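Local coordinates for probable amidase (Thermus thermophilus, PDB 2DC0), which is a probable member of the amidase family, here assembled as two copies of a chain built round a large mixed beta sheet, at residues E279-V284 / E335-E340; E283-L288 / F388-V393. All blocks are in the same frame, centred on the assembly; numbering follows the deposited sequence.

Contacts 1 and 2 are successive footholds of one helix, 281-296: its first turn meets helix 324-345 in contact 1, and the next turn meets the end of helix 386-390 in contact 2. Their centres are about 8 Å apart, and E283 and V284 belong to both. Two direct links tie them together: V281 CG2 packs against L390 CD2 at 3.8 Å, and R338 NH1 lies 3.3 Å from L391 O in a weak hydrogen bond. Contact 1 is centred about 22 Å from the centre of the chain and contact 2 about 15 Å, both on the same side, so the pair leads inward along the helix.

Contact 1: residues E279-V284 / E335-E340; sequences EGVYEV and EALRLE
L337 supplies about half of the 146 Å² buried here, and V281 receives it: V281 CG2 and L337 CD1 are 3.8 Å apart, with the two side chains running roughly perpendicular. L337 reaches over through one branch, CD1, which also lies 4.1 Å from V281 CB. The other branch, L337 CD2, lies 4.3 Å from E279 O, a looser approach. On the valine, a chi1 of 70° tucks CG1 back between N and C and leaves CG2, opposite N, as the methyl that meets L337.

E279 adds its backbone more than its side chain. Its N donates to a water at 2.9 Å, and the water donates in turn to E340 OE2 at 2.7 Å, a polar bridge beside the leucine. G280, with phi 76°, is the N-cap residue of helix 281-296, and its O accepts from V284 N.

On helix 324-345, R338 grips the E335 carboxylate side-on through NE and NH2, and E335 OE1 also forms a salt bridge with R338 of the second subunit, which places this helix at the subunit interface. The contact thus joins the start of helix 281-296 to helix 324-345, with V281 also packing on L386 and L390 of helix 386-390 and L337 on L278, in the loop that leads into helix 281-296.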
loop_
_atom_site.group_PDB
_atom_site.type_symbol
_atom_site.label_atom_id
_atom_site.label_comp_id
_atom_site.label_asym_id
_atom_site.label_seq_id
_atom_site.Cartn_x
_atom_site.Cartn_y
_atom_site.Cartn_z
ATOM N N GLU A 279 -5.217 11.263 10.146
ATOM C CA GLU A 279 -6.528 11.604 10.682
ATOM C C GLU A 279 -7.580 10.604 10.228
ATOM O O GLU A 279 -7.638 10.236 9.052
ATOM C CB GLU A 279 -6.929 13.019 10.258
ATOM C CG GLU A 279 -5.893 14.066 10.643
ATOM C CD GLU A 279 -6.416 15.481 10.511
ATOM O OE1 GLU A 279 -6.913 15.836 9.419
ATOM O OE2 GLU A 279 -6.323 16.238 11.502
ATOM N N GLY A 280 -8.395 10.162 11.179
ATOM C CA GLY A 280 -9.452 9.207 10.900
ATOM C C GLY A 280 -8.993 7.769 10.714
ATOM O O GLY A 280 -9.797 6.906 10.372
ATOM N N VAL A 281 -7.715 7.496 10.962
ATOM C CA VAL A 281 -7.186 6.151 10.767
ATOM C C VAL A 281 -7.861 5.104 11.647
ATOM O O VAL A 281 -8.019 3.953 11.244
ATOM C CB VAL A 281 -5.649 6.108 11.001
ATOM C CG1 VAL A 281 -5.323 6.307 12.484
ATOM C CG2 VAL A 281 -5.088 4.785 10.496
ATOM N N TYR A 282 -8.249 5.502 12.852
ATOM C CA TYR A 282 -8.922 4.591 13.765
ATOM C C TYR A 282 -10.218 4.057 13.133
ATOM O O TYR A 282 -10.439 2.842 13.083
ATOM C CB TYR A 282 -9.240 5.318 15.070
ATOM C CG TYR A 282 -9.998 4.475 16.054
ATOM C CD1 TYR A 282 -9.371 3.435 16.734
ATOM C CD2 TYR A 282 -11.348 4.717 16.306
ATOM C CE1 TYR A 282 -10.069 2.659 17.644
ATOM C CE2 TYR A 282 -12.056 3.945 17.213
ATOM C CZ TYR A 282 -11.409 2.920 17.881
ATOM O OH TYR A 282 -12.099 2.169 18.805
ATOM N N GLU A 283 -11.062 4.968 12.649
ATOM C CA GLU A 283 -12.335 4.605 12.016
ATOM C C GLU A 283 -12.124 3.763 10.754
ATOM O O GLU A 283 -12.829 2.779 10.543
ATOM C CB GLU A 283 -13.130 5.855 11.619
ATOM C CG GLU A 283 -13.388 6.879 12.705
ATOM C CD GLU A 283 -13.963 8.184 12.131
ATOM O OE1 GLU A 283 -15.103 8.160 11.604
ATOM O OE2 GLU A 283 -13.267 9.229 12.193
ATOM N N VAL A 284 -11.166 4.164 9.916
ATOM C CA VAL A 284 -10.873 3.443 8.680
ATOM C C VAL A 284 -10.532 1.989 8.987
ATOM O O VAL A 284 -11.103 1.065 8.404
ATOM C CB VAL A 284 -9.679 4.080 7.909
ATOM C CG1 VAL A 284 -9.293 3.208 6.717
ATOM C CG2 VAL A 284 -10.052 5.476 7.422
ATOM N N GLU A 335 -5.739 3.542 1.202
ATOM C CA GLU A 335 -4.746 3.894 0.199
ATOM C C GLU A 335 -4.348 5.361 0.342
ATOM O O GLU A 335 -3.185 5.714 0.156
ATOM C CB GLU A 335 -5.278 3.603 -1.212
ATOM C CG GLU A 335 -5.438 2.095 -1.495
ATOM C CD GLU A 335 -4.224 1.290 -1.036
ATOM O OE1 GLU A 335 -3.090 1.603 -1.482
ATOM O OE2 GLU A 335 -4.400 0.344 -0.228
ATOM N N ALA A 336 -5.308 6.209 0.693
ATOM C CA ALA A 336 -5.033 7.633 0.866
ATOM C C ALA A 336 -4.027 7.906 1.991
ATOM O O ALA A 336 -3.344 8.925 1.974
ATOM C CB ALA A 336 -6.338 8.385 1.137
ATOM N N LEU A 337 -3.933 7.000 2.961
ATOM C CA LEU A 337 -3.015 7.178 4.085
ATOM C C LEU A 337 -1.609 6.661 3.813
ATOM O O LEU A 337 -0.653 7.047 4.490
ATOM C CB LEU A 337 -3.559 6.465 5.322
ATOM C CG LEU A 337 -4.876 6.998 5.896
ATOM C CD1 LEU A 337 -5.441 5.999 6.892
ATOM C CD2 LEU A 337 -4.638 8.345 6.553
ATOM N N ARG A 338 -1.490 5.785 2.822
ATOM C CA ARG A 338 -0.212 5.180 2.481
ATOM C C ARG A 338 0.901 6.191 2.201
ATOM O O ARG A 338 2.009 6.041 2.715
ATOM C CB ARG A 338 -0.401 4.226 1.290
ATOM C CG ARG A 338 0.676 3.158 1.172
ATOM C CD ARG A 338 0.325 2.111 0.113
ATOM N NE ARG A 338 -0.920 1.397 0.400
ATOM C CZ ARG A 338 -1.043 0.399 1.273
ATOM N NH1 ARG A 338 0.006 -0.026 1.965
ATOM N NH2 ARG A 338 -2.222 -0.187 1.448
ATOM N N LEU A 339 0.616 7.228 1.415
ATOM C CA LEU A 339 1.649 8.223 1.100
ATOM C C LEU A 339 2.160 8.945 2.353
ATOM O O LEU A 339 3.342 9.290 2.441
ATOM C CB LEU A 339 1.127 9.247 0.077
ATOM C CG LEU A 339 2.113 10.309 -0.424
ATOM C CD1 LEU A 339 3.349 9.645 -1.031
ATOM C CD2 LEU A 339 1.424 11.198 -1.459
ATOM N N GLU A 340 1.270 9.166 3.321
ATOM C CA GLU A 340 1.638 9.834 4.575
ATOM C C GLU A 340 2.704 9.067 5.351
ATOM O O GLU A 340 3.636 9.658 5.904
ATOM C CB GLU A 340 0.419 9.993 5.487
ATOM C CG GLU A 340 -0.436 11.201 5.202
ATOM C CD GLU A 340 -1.511 11.390 6.252
ATOM O OE1 GLU A 340 -1.190 11.275 7.456
ATOM O OE2 GLU A 340 -2.669 11.656 5.872
HETATM O O HOH W 1 -4.109 12.654 7.896
#

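Contact 2: residues E283-L288 / F388-V393; sequences EVYTRL and FSLLGV
The backbones of Y285 and L390 mark the closest approach, their CA atoms 6.6 Å apart, where helix 281-296 passes the last turn of helix 386-390. The segment 283-288 is helical throughout, as its bonds from R287 N to E283 O and from L288 N to V284 O attest. In 388-393 the helix gives out after L390, and G392, at phi 73°, closes it in a Schellman motif, with weak bonds G392 N to S389 O and V393 N to F388 O.

L390 is the residue that fills the interface. Its CG stands anti to the backbone N (chi1 176°), extending the chain across to the neighbouring helix, where CD1 comes to 4.2 Å from Y285 CD1. That methyl lies at the edge of the tyrosine ring, near its plane, rather than over a face, and the two side chains lie alongside, pointing opposite ways. L288, about one turn further along, brings its CD1 to 4.5 Å from the same L390 CD1. L288 also touches R334 of helix 324-345, whose NH1 donates weakly to L390 O.

With one L390 methyl met by carbon alone and no polar pair between 283-288 and 388-393, the two segments are held by shape fit and exclusion of water, while polar bonds such as S389 OG to T168 O hold 388-393 to other parts of the chain.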
loop_
_atom_site.group_PDB
_atom_site.type_symbol
_atom_site.label_atom_id
_atom_site.label_comp_id
_atom_site.label_asym_id
_atom_site.label_seq_id
_atom_site.Cartn_x
_atom_site.Cartn_y
_atom_site.Cartn_z
ATOM N N GLU A 283 -11.062 4.968 12.649
ATOM C CA GLU A 283 -12.335 4.605 12.016
ATOM C C GLU A 283 -12.124 3.763 10.754
ATOM O O GLU A 283 -12.829 2.779 10.543
ATOM C CB GLU A 283 -13.130 5.855 11.619
ATOM C CG GLU A 283 -13.388 6.879 12.705
ATOM C CD GLU A 283 -13.963 8.184 12.131
ATOM O OE1 GLU A 283 -15.103 8.160 11.604
ATOM O OE2 GLU A 283 -13.267 9.229 12.193
ATOM N N VAL A 284 -11.166 4.164 9.916
ATOM C CA VAL A 284 -10.873 3.443 8.680
ATOM C C VAL A 284 -10.532 1.989 8.987
ATOM O O VAL A 284 -11.103 1.065 8.404
ATOM C CB VAL A 284 -9.679 4.080 7.909
ATOM C CG1 VAL A 284 -9.293 3.208 6.717
ATOM C CG2 VAL A 284 -10.052 5.476 7.422
ATOM N N TYR A 285 -9.598 1.800 9.912
ATOM C CA TYR A 285 -9.163 0.470 10.323
ATOM C C TYR A 285 -10.344 -0.350 10.840
ATOM O O TYR A 285 -10.578 -1.487 10.418
ATOM C CB TYR A 285 -8.105 0.580 11.433
ATOM C CG TYR A 285 -7.816 -0.740 12.110
ATOM C CD1 TYR A 285 -6.917 -1.652 11.557
ATOM C CD2 TYR A 285 -8.521 -1.120 13.255
ATOM C CE1 TYR A 285 -6.740 -2.914 12.126
ATOM C CE2 TYR A 285 -8.349 -2.379 13.824
ATOM C CZ TYR A 285 -7.464 -3.270 13.252
ATOM O OH TYR A 285 -7.342 -4.538 13.769
ATOM N N THR A 286 -11.079 0.239 11.770
ATOM C CA THR A 286 -12.221 -0.431 12.373
ATOM C C THR A 286 -13.245 -0.936 11.357
ATOM O O THR A 286 -13.627 -2.106 11.383
ATOM C CB THR A 286 -12.908 0.494 13.377
ATOM O OG1 THR A 286 -11.972 0.838 14.404
ATOM C CG2 THR A 286 -14.117 -0.195 14.012
ATOM N N ARG A 287 -13.678 -0.063 10.454
ATOM C CA ARG A 287 -14.661 -0.462 9.455
ATOM C C ARG A 287 -14.125 -1.522 8.504
ATOM O O ARG A 287 -14.807 -2.501 8.208
ATOM C CB ARG A 287 -15.136 0.757 8.658
ATOM C CG ARG A 287 -15.718 1.845 9.535
ATOM C CD ARG A 287 -16.441 2.913 8.731
ATOM N NE ARG A 287 -17.015 3.927 9.614
ATOM C CZ ARG A 287 -18.013 4.740 9.275
ATOM N NH1 ARG A 287 -18.556 4.661 8.067
ATOM N NH2 ARG A 287 -18.472 5.630 10.145
ATOM N N LEU A 288 -12.898 -1.335 8.033
ATOM C CA LEU A 288 -12.307 -2.281 7.106
ATOM C C LEU A 288 -12.189 -3.680 7.712
ATOM O O LEU A 288 -12.607 -4.659 7.102
ATOM C CB LEU A 288 -10.932 -1.772 6.653
ATOM C CG LEU A 288 -10.368 -2.441 5.397
ATOM C CD1 LEU A 288 -9.291 -1.571 4.755
ATOM C CD2 LEU A 288 -9.815 -3.803 5.776
ATOM N N PHE A 388 0.374 0.709 11.424
ATOM C CA PHE A 388 1.433 -0.078 10.814
ATOM C C PHE A 388 1.012 -1.455 10.306
ATOM O O PHE A 388 1.599 -1.973 9.353
ATOM C CB PHE A 388 2.588 -0.123 11.811
ATOM C CG PHE A 388 2.849 1.219 12.434
ATOM C CD1 PHE A 388 3.269 2.288 11.641
ATOM C CD2 PHE A 388 2.541 1.458 13.769
ATOM C CE1 PHE A 388 3.366 3.575 12.162
ATOM C CE2 PHE A 388 2.632 2.744 14.305
ATOM C CZ PHE A 388 3.044 3.807 13.500
ATOM N N SER A 389 -0.008 -2.039 10.927
ATOM C CA SER A 389 -0.517 -3.324 10.477
ATOM C C SER A 389 -1.487 -3.012 9.331
ATOM O O SER A 389 -1.528 -3.720 8.324
ATOM C CB SER A 389 -1.240 -4.056 11.613
ATOM O OG SER A 389 -2.119 -3.189 12.302
ATOM N N LEU A 390 -2.253 -1.935 9.485
ATOM C CA LEU A 390 -3.199 -1.515 8.455
ATOM C C LEU A 390 -2.471 -1.340 7.124
ATOM O O LEU A 390 -2.967 -1.760 6.078
ATOM C CB LEU A 390 -3.860 -0.179 8.832
ATOM C CG LEU A 390 -4.812 0.409 7.773
ATOM C CD1 LEU A 390 -6.054 -0.469 7.640
ATOM C CD2 LEU A 390 -5.208 1.828 8.164
ATOM N N LEU A 391 -1.291 -0.726 7.177
ATOM C CA LEU A 391 -0.498 -0.461 5.978
ATOM C C LEU A 391 0.563 -1.516 5.645
ATOM O O LEU A 391 1.285 -1.379 4.661
ATOM C CB LEU A 391 0.136 0.934 6.082
ATOM C CG LEU A 391 -0.905 2.068 6.160
ATOM C CD1 LEU A 391 -0.224 3.423 6.370
ATOM C CD2 LEU A 391 -1.711 2.085 4.858
ATOM N N GLY A 392 0.657 -2.556 6.472
ATOM C CA GLY A 392 1.580 -3.657 6.216
ATOM C C GLY A 392 3.085 -3.529 6.393
ATOM O O GLY A 392 3.824 -4.408 5.936
ATOM N N VAL A 393 3.556 -2.479 7.061
ATOM C CA VAL A 393 4.994 -2.289 7.240
ATOM C C VAL A 393 5.556 -3.050 8.439
ATOM O O VAL A 393 4.874 -3.241 9.444
ATOM C CB VAL A 393 5.341 -0.791 7.376
ATOM C CG1 VAL A 393 4.951 -0.064 6.094
ATOM C CG2 VAL A 393 4.620 -0.181 8.562
#